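Local structure of putative aspartate aminotransferase (1IUG) at residues Ala138-Leu143 / Val156-Val161; Ser163-Glu168 / Glu244-Arg249. The protein probably transfers amino groups between amino acids and 2-oxo acids, as a pyridoxal 5'-phosphate-dependent class-V aminotransferase. One frame throughout, in Å; residues are numbered along the deposited sequence.

Contact 1 of 2, residues Ala138-Leu143 / Val156-Val161; sequences ADLPAL and VGADMV
Leu140 and Ala158 mark the closest approach of the two backbones, their CA atoms 8.5 Å apart, where the first turn of helix 140-150 lies over the C-terminal end of strand 155-159. Asp139 is the N-cap residue, and the helix starts with Leu143 N bonded to Asp139 O at 3.0 Å. Leu140 carries the apolar contact through a single branch. Its CD2 meets the methyl end of Met160, at 3.7 Å from CE, and also lies 4.3 Å from Ala158 CB. Met160 reaches there because its chain runs straight out beyond CG (chi2 178°, chi3 180°), bringing CE back alongside the strand to meet the leucine at a slant. This is a piece of the helix-on-sheet layering of the large domain of fold-type I aminotransferases: helix 140-150 joins the parallel neighbours 124-128 and 155-159 as a beta-alpha-beta crossover. Leu127, Met174 and Val176 also touch Leu140, so the leucine is buried. At the end of the strand, Asp159 OD1 accepts from Val161 N at 2.9 Å, an Asx turn that helps hold the carboxylate's orientation. Its OD2 lies near N1 of the cofactor-modified lysine 185, consistent with the aspartate facing the pyridine nitrogen in fold-type I enzymes.

Contact 2 of 2, residues Ser163-Glu168 / Glu244-Arg249; sequences SLLVGE and EEVLPR
Leu165 meets Val246 and Leu247 with different methyls. Its CD2 lies 4.1 Å from Val246 CG1 as the two side chains reach toward each other, tip to tip, and Leu165 CG sits almost as near the same methyl. The other branch, CD1, lies 4.2 Å from Leu247 CD1, where the two leucines cross at about a right angle. Val246 offers CG1 because this methyl stands opposite the backbone N (chi1 173°). The contact is wholly apolar, with methyl spacings of ordinary van der Waals packing. Behind Leu165 the loop is tied to one carbonyl: Ser163 O accepts from Val166 N at 3.1 Å and from Gly167 N at 2.9 Å. The first bond closes a type II beta turn with Leu165 third, at positive phi (69°). On the partner side, near the end of helix 233-246 the chain passes into a short 3-10 turn at Leu247 and Pro248, with Arg249 N bonded to Val246 O at 2.9 Å. Arg249 occupies the N-cap position of helix 250-270, whose Leu250 touches Leu165 and whose His253 touches Val246. Leu165 thus links the loop between strands 155-159 and 178-182 to helices 233-246 and 250-270, while Glu45 places helix 30-47 beside Leu247.

How the contacts relate
The two contacts come in series along the chain: contact 1 closes at Val161 before contact 2 opens at Ser163, with a single residue between them. Their centres nevertheless lie about 18 Å apart, because the chain leaves the C-terminal end of strand 155-159 and turns toward the helices that pack beside the sheet. Contact 1 belongs to the seven-stranded sheet and its crossover helix; contact 2 joins the loop that follows to the end of helix 233-246, with 75 residues in between. Met160 O and Ser163 OG make a weak hydrogen bond where the two segments adjoin. One run of chain thus passes from the sheet, beside the cofactor-bearing lysine, out to the helical layer.

Contact 1 of 2, residues Ala138-Leu143 / Val156-Val161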
loop_
_atom_site.group_PDB
_atom_site.type_symbol
_atom_site.label_atom_id
_atom_site.label_comp_id
_atom_site.label_asym_id
_atom_site.label_seq_id
_atom_site.Cartn_x
_atom_site.Cartn_y
_atom_site.Cartn_z
ATOM N N ALA A 138 -3.966 -11.289 -24.547
ATOM C CA ALA A 138 -3.714 -10.460 -25.720
ATOM C C ALA A 138 -2.350 -10.781 -26.324
ATOM O O ALA A 138 -1.426 -11.180 -25.610
ATOM C CB ALA A 138 -3.788 -8.984 -25.347
ATOM N N ASP A 139 -2.235 -10.620 -27.641
ATOM C CA ASP A 139 -0.983 -10.868 -28.356
ATOM C C ASP A 139 -0.145 -9.598 -28.254
ATOM O O ASP A 139 -0.044 -8.822 -29.203
ATOM C CB ASP A 139 -1.265 -11.200 -29.825
ATOM C CG ASP A 139 -0.077 -11.849 -30.527
ATOM O OD1 ASP A 139 1.071 -11.738 -30.034
ATOM O OD2 ASP A 139 -0.296 -12.477 -31.582
ATOM N N LEU A 140 0.473 -9.419 -27.092
ATOM C CA LEU A 140 1.281 -8.250 -26.785
ATOM C C LEU A 140 2.343 -7.827 -27.804
ATOM O O LEU A 140 2.347 -6.676 -28.238
ATOM C CB LEU A 140 1.914 -8.413 -25.396
ATOM C CG LEU A 140 1.823 -7.235 -24.427
ATOM C CD1 LEU A 140 0.379 -6.801 -24.262
ATOM C CD2 LEU A 140 2.402 -7.647 -23.088
ATOM N N PRO A 141 3.247 -8.744 -28.206
ATOM C CA PRO A 141 4.290 -8.385 -29.175
ATOM C C PRO A 141 3.737 -7.878 -30.501
ATOM O O PRO A 141 4.225 -6.886 -31.040
ATOM C CB PRO A 141 5.051 -9.700 -29.365
ATOM C CG PRO A 141 4.836 -10.416 -28.068
ATOM C CD PRO A 141 3.379 -10.159 -27.814
ATOM N N ALA A 142 2.715 -8.561 -31.011
ATOM C CA ALA A 142 2.088 -8.198 -32.280
ATOM C C ALA A 142 1.350 -6.867 -32.201
ATOM O O ALA A 142 1.382 -6.076 -33.147
ATOM C CB ALA A 142 1.144 -9.304 -32.744
ATOM N N LEU A 143 0.686 -6.620 -31.075
ATOM C CA LEU A 143 -0.042 -5.368 -30.891
ATOM C C LEU A 143 0.933 -4.210 -30.759
ATOM O O LEU A 143 0.749 -3.162 -31.374
ATOM C CB LEU A 143 -0.924 -5.443 -29.648
ATOM C CG LEU A 143 -2.111 -6.402 -29.730
ATOM C CD1 LEU A 143 -2.774 -6.508 -28.374
ATOM C CD2 LEU A 143 -3.095 -5.913 -30.779
ATOM N N VAL A 156 4.263 2.095 -25.215
ATOM C CA VAL A 156 3.321 1.006 -24.973
ATOM C C VAL A 156 3.407 0.568 -23.509
ATOM O O VAL A 156 4.432 0.040 -23.068
ATOM C CB VAL A 156 3.602 -0.211 -25.888
ATOM C CG1 VAL A 156 2.620 -1.344 -25.585
ATOM C CG2 VAL A 156 3.500 0.196 -27.356
ATOM N N GLY A 157 2.351 0.858 -22.752
ATOM C CA GLY A 157 2.292 0.484 -21.348
ATOM C C GLY A 157 1.437 -0.763 -21.207
ATOM O O GLY A 157 0.409 -0.884 -21.878
ATOM N N ALA A 158 1.839 -1.689 -20.337
ATOM C CA ALA A 158 1.073 -2.920 -20.178
ATOM C C ALA A 158 0.755 -3.347 -18.749
ATOM O O ALA A 158 1.528 -3.112 -17.820
ATOM C CB ALA A 158 1.769 -4.054 -20.901
ATOM N N ASP A 159 -0.415 -3.955 -18.596
ATOM C CA ASP A 159 -0.870 -4.485 -17.320
ATOM C C ASP A 159 -0.474 -5.956 -17.391
ATOM O O ASP A 159 -1.052 -6.718 -18.165
ATOM C CB ASP A 159 -2.398 -4.345 -17.202
ATOM C CG ASP A 159 -2.981 -5.030 -15.949
ATOM O OD1 ASP A 159 -2.391 -5.995 -15.418
ATOM O OD2 ASP A 159 -4.069 -4.617 -15.509
ATOM N N MET A 160 0.540 -6.334 -16.616
ATOM C CA MET A 160 1.016 -7.714 -16.577
ATOM C C MET A 160 0.772 -8.312 -15.189
ATOM O O MET A 160 1.522 -9.185 -14.735
ATOM C CB MET A 160 2.511 -7.775 -16.911
ATOM C CG MET A 160 2.868 -7.453 -18.359
ATOM S SD MET A 160 4.664 -7.514 -18.599
ATOM C CE MET A 160 4.807 -7.129 -20.311
ATOM N N VAL A 161 -0.291 -7.851 -14.529
ATOM C CA VAL A 161 -0.620 -8.322 -13.189
ATOM C C VAL A 161 -0.843 -9.822 -13.108
ATOM O O VAL A 161 -0.400 -10.448 -12.142
ATOM C CB VAL A 161 -1.804 -7.551 -12.559
ATOM C CG1 VAL A 161 -2.131 -8.126 -11.194
ATOM C CG2 VAL A 161 -1.447 -6.075 -12.403
#

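Contact 2 of 2, residues Ser163-Glu168 / Glu244-Arg249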
loop_
_atom_site.group_PDB
_atom_site.type_symbol
_atom_site.label_atom_id
_atom_site.label_comp_id
_atom_site.label_asym_id
_atom_site.label_seq_id
_atom_site.Cartn_x
_atom_site.Cartn_y
_atom_site.Cartn_z
ATOM N N SER A 163 0.092 -11.995 -15.688
ATOM C CA SER A 163 0.932 -12.648 -16.688
ATOM C C SER A 163 2.334 -12.865 -16.104
ATOM O O SER A 163 3.009 -13.839 -16.444
ATOM C CB SER A 163 0.989 -11.856 -17.999
ATOM O OG SER A 163 1.535 -10.562 -17.824
ATOM N N LEU A 164 2.745 -11.988 -15.187
ATOM C CA LEU A 164 4.056 -12.106 -14.548
ATOM C C LEU A 164 4.122 -13.389 -13.720
ATOM O O LEU A 164 3.323 -13.577 -12.804
ATOM C CB LEU A 164 4.338 -10.903 -13.641
ATOM C CG LEU A 164 5.717 -10.892 -12.962
ATOM C CD1 LEU A 164 6.805 -10.673 -14.001
ATOM C CD2 LEU A 164 5.782 -9.814 -11.899
ATOM N N LEU A 165 5.072 -14.262 -14.060
ATOM C CA LEU A 165 5.283 -15.548 -13.378
ATOM C C LEU A 165 4.160 -16.562 -13.620
ATOM O O LEU A 165 4.062 -17.583 -12.937
ATOM C CB LEU A 165 5.494 -15.346 -11.873
ATOM C CG LEU A 165 6.809 -15.899 -11.320
ATOM C CD1 LEU A 165 7.971 -15.095 -11.867
ATOM C CD2 LEU A 165 6.802 -15.857 -9.803
ATOM N N VAL A 166 3.318 -16.268 -14.601
ATOM C CA VAL A 166 2.210 -17.140 -14.959
ATOM C C VAL A 166 2.448 -17.585 -16.399
ATOM O O VAL A 166 2.305 -18.757 -16.728
ATOM C CB VAL A 166 0.860 -16.394 -14.839
ATOM C CG1 VAL A 166 -0.280 -17.286 -15.269
ATOM C CG2 VAL A 166 0.648 -15.940 -13.409
ATOM N N GLY A 167 2.859 -16.632 -17.228
ATOM C CA GLY A 167 3.154 -16.889 -18.624
ATOM C C GLY A 167 4.420 -16.141 -19.008
ATOM O O GLY A 167 5.021 -15.457 -18.174
ATOM N N GLU A 168 4.839 -16.284 -20.260
ATOM C CA GLU A 168 6.035 -15.613 -20.758
ATOM C C GLU A 168 5.821 -14.112 -20.858
ATOM O O GLU A 168 4.800 -13.656 -21.381
ATOM C CB GLU A 168 6.421 -16.153 -22.137
ATOM C CG GLU A 168 7.043 -17.545 -22.126
ATOM C CD GLU A 168 8.452 -17.568 -21.547
ATOM O OE1 GLU A 168 8.916 -18.666 -21.169
ATOM O OE2 GLU A 168 9.105 -16.499 -21.480
ATOM N N GLU A 244 13.512 -16.107 -5.546
ATOM C CA GLU A 244 14.767 -16.847 -5.433
ATOM C C GLU A 244 14.588 -18.329 -5.744
ATOM O O GLU A 244 15.483 -18.960 -6.298
ATOM C CB GLU A 244 15.374 -16.692 -4.036
ATOM C CG GLU A 244 16.242 -15.458 -3.874
ATOM C CD GLU A 244 16.774 -15.299 -2.462
ATOM O OE1 GLU A 244 16.561 -14.218 -1.868
ATOM O OE2 GLU A 244 17.408 -16.247 -1.950
ATOM N N GLU A 245 13.426 -18.874 -5.392
ATOM C CA GLU A 245 13.142 -20.282 -5.635
ATOM C C GLU A 245 12.576 -20.566 -7.028
ATOM O O GLU A 245 12.943 -21.557 -7.660
ATOM C CB GLU A 245 12.177 -20.824 -4.576
ATOM C CG GLU A 245 11.981 -22.336 -4.673
ATOM C CD GLU A 245 10.912 -22.863 -3.738
ATOM O OE1 GLU A 245 9.836 -23.264 -4.238
ATOM O OE2 GLU A 245 11.151 -22.892 -2.510
ATOM N N VAL A 246 11.700 -19.688 -7.509
ATOM C CA VAL A 246 11.064 -19.875 -8.810
ATOM C C VAL A 246 11.899 -19.528 -10.042
ATOM O O VAL A 246 11.901 -20.280 -11.014
ATOM C CB VAL A 246 9.707 -19.120 -8.880
ATOM C CG1 VAL A 246 9.128 -19.183 -10.288
ATOM C CG2 VAL A 246 8.726 -19.728 -7.893
ATOM N N LEU A 247 12.604 -18.401 -10.000
ATOM C CA LEU A 247 13.413 -17.956 -11.134
ATOM C C LEU A 247 14.390 -18.967 -11.755
ATOM O O LEU A 247 14.519 -19.027 -12.983
ATOM C CB LEU A 247 14.116 -16.638 -10.801
ATOM C CG LEU A 247 13.646 -15.423 -11.612
ATOM C CD1 LEU A 247 12.135 -15.427 -11.800
ATOM C CD2 LEU A 247 14.094 -14.143 -10.933
ATOM N N PRO A 248 15.098 -19.764 -10.928
ATOM C CA PRO A 248 16.033 -20.740 -11.505
ATOM C C PRO A 248 15.309 -21.850 -12.267
ATOM O O PRO A 248 15.883 -22.474 -13.159
ATOM C CB PRO A 248 16.753 -21.289 -10.273
ATOM C CG PRO A 248 16.705 -20.142 -9.309
ATOM C CD PRO A 248 15.282 -19.679 -9.468
ATOM N N ARG A 249 14.046 -22.077 -11.913
ATOM C CA ARG A 249 13.214 -23.103 -12.545
ATOM C C ARG A 249 12.003 -22.459 -13.222
ATOM O O ARG A 249 10.934 -23.066 -13.288
ATOM C CB ARG A 249 12.705 -24.091 -11.489
ATOM C CG ARG A 249 13.770 -24.814 -10.681
ATOM C CD ARG A 249 14.694 -25.650 -11.558
ATOM N NE ARG A 249 15.537 -26.541 -10.760
ATOM C CZ ARG A 249 16.755 -26.946 -11.114
ATOM N NH1 ARG A 249 17.292 -26.541 -12.264
ATOM N NH2 ARG A 249 17.438 -27.761 -10.320
#